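Local coordinates for beta-galactosidase BgaB (Bifidobacterium adolescentis, PDB 5VYM), which hydrolyses terminal non-reducing beta-galactose residues, most actively in Gal(beta1-4)Gal and oligosaccharides containing it, this chain being its trimerisation domain, at residues B[98-101]-B[102-106]. Residues are numbered along the deposited sequence; the frame is centred on the assembly and turned at random.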
# COMPACT_ATOMS: atom_id res chain seq x y z
N LEU B 98 11.96 6.83 -7.95
CA LEU B 98 11.51 7.62 -9.09
C LEU B 98 11.52 6.83 -10.39
O LEU B 98 10.74 7.14 -11.30
CB LEU B 98 12.38 8.87 -9.25
CG LEU B 98 12.59 9.74 -8.01
CD1 LEU B 98 13.38 10.99 -8.36
CD2 LEU B 98 11.26 10.09 -7.37
N ILE B 99 12.38 5.82 -10.51
CA ILE B 99 12.60 5.10 -11.75
C ILE B 99 12.50 3.61 -11.48
O ILE B 99 12.89 3.12 -10.41
CB ILE B 99 13.96 5.47 -12.38
CG1 ILE B 99 14.12 7.00 -12.46
CG2 ILE B 99 14.11 4.88 -13.75
CD1 ILE B 99 15.45 7.45 -13.02
N ASP B 100 11.98 2.87 -12.46
CA ASP B 100 11.82 1.43 -12.33
C ASP B 100 13.09 0.71 -12.78
O ASP B 100 14.07 1.33 -13.20
CB ASP B 100 10.59 0.95 -13.10
CG ASP B 100 10.80 0.94 -14.61
OD1 ASP B 100 11.68 1.67 -15.10
OD2 ASP B 100 10.09 0.19 -15.30
N GLU B 101 13.07 -0.62 -12.71
CA GLU B 101 14.27 -1.41 -12.99
C GLU B 101 14.66 -1.37 -14.46
O GLU B 101 15.82 -1.67 -14.79
CB GLU B 101 14.07 -2.86 -12.55
CG GLU B 101 13.13 -3.68 -13.42
CD GLU B 101 11.66 -3.40 -13.14
OE1 GLU B 101 11.36 -2.47 -12.36
OE2 GLU B 101 10.81 -4.11 -13.70
N HIS B 102 13.74 -1.01 -15.36
CA HIS B 102 14.05 -0.84 -16.77
C HIS B 102 14.48 0.57 -17.10
O HIS B 102 14.52 0.94 -18.29
CB HIS B 102 12.84 -1.23 -17.62
CG HIS B 102 12.45 -2.67 -17.50
ND1 HIS B 102 12.94 -3.65 -18.34
CD2 HIS B 102 11.64 -3.30 -16.62
CE1 HIS B 102 12.44 -4.82 -17.99
NE2 HIS B 102 11.64 -4.64 -16.95
N PHE B 103 14.81 1.38 -16.09
CA PHE B 103 15.22 2.77 -16.27
C PHE B 103 14.15 3.58 -17.00
O PHE B 103 14.45 4.38 -17.89
CB PHE B 103 16.57 2.87 -16.97
CG PHE B 103 17.74 2.66 -16.05
CD1 PHE B 103 18.52 3.72 -15.64
CD2 PHE B 103 18.04 1.39 -15.58
CE1 PHE B 103 19.59 3.53 -14.79
CE2 PHE B 103 19.11 1.19 -14.72
CZ PHE B 103 19.89 2.27 -14.33
N HIS B 104 12.89 3.37 -16.63
CA HIS B 104 11.77 4.19 -17.06
C HIS B 104 11.21 4.93 -15.86
O HIS B 104 11.12 4.37 -14.76
CB HIS B 104 10.68 3.34 -17.71
CG HIS B 104 11.05 2.78 -19.04
ND1 HIS B 104 11.17 3.55 -20.18
CD2 HIS B 104 11.32 1.51 -19.43
CE1 HIS B 104 11.50 2.79 -21.20
NE2 HIS B 104 11.60 1.54 -20.77
N THR B 105 10.81 6.18 -16.07
CA THR B 105 10.24 6.97 -14.99
C THR B 105 8.92 6.36 -14.53
O THR B 105 8.04 6.07 -15.34
CB THR B 105 10.02 8.42 -15.45
OG1 THR B 105 11.27 9.02 -15.77
CG2 THR B 105 9.34 9.22 -14.36
N TRP B 106 8.80 6.16 -13.22
CA TRP B 106 7.54 5.71 -12.65
C TRP B 106 6.45 6.74 -12.90
O TRP B 106 6.60 7.92 -12.55
CB TRP B 106 7.67 5.45 -11.15
CG TRP B 106 8.18 4.09 -10.78
CD1 TRP B 106 9.42 3.78 -10.29
CD2 TRP B 106 7.46 2.85 -10.86
NE1 TRP B 106 9.52 2.43 -10.07
CE2 TRP B 106 8.33 1.84 -10.41
CE3 TRP B 106 6.17 2.50 -11.27
CZ2 TRP B 106 7.95 0.50 -10.36
CZ3 TRP B 106 5.80 1.17 -11.22
CH2 TRP B 106 6.68 0.19 -10.77
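The carbonyl oxygen of H104 is gripped by two groups of the preceding arm, 98-101: D100 N donates to it at 2.9 Å along a nearly straight bond (172°), and the CA-H of I99 adds a weaker contact, with I99 CA 3.4 Å from H104 O. From D100 to F103 the chain makes a type I turn, in which F103 N bonds to D100 O. F103 then takes up left-handed backbone angles, so the turn has the form of a tight hairpin with a G1 bulge, although a phenylalanine stands where glycine is common. It lies at the surface of the trimerisation domain, in the loop between strand 89-93 and helix 117-122. The amide of H104 is bound by the D100 carboxylate: D100 CG lies between its own backbone N and carbonyl carbon (chi1 74°), bringing OD1 to 2.6 Å from H104 N. Aspartate's short side chain suits this place because it reaches back across the turn. D100 CB makes a CH-pi contact over one face of the W106 indole, 3.9 Å from the five-membered ring centroid. Tryptophan suits its site by offering both this flat face and an N-H, NE1, which donates to L72 O in a neighbouring loop; its backbone N bonds to L98 O at 2.9 Å. I99 joins the same loop through backbone hydrogen bonds to L70 and L72, and its CG2 packs 3.5 Å from F103 CA. Out at the exposed tip, E101 and H102 run side by side, the carboxylate OE2 meeting the imidazole at its edge, 3.1 Å from H102 CD2. The closeness of D100 OD1 to H104 O sets two acceptors against each other, a cost probably offset by the amide bond, so the carboxylate probably adds to the backbone pairing.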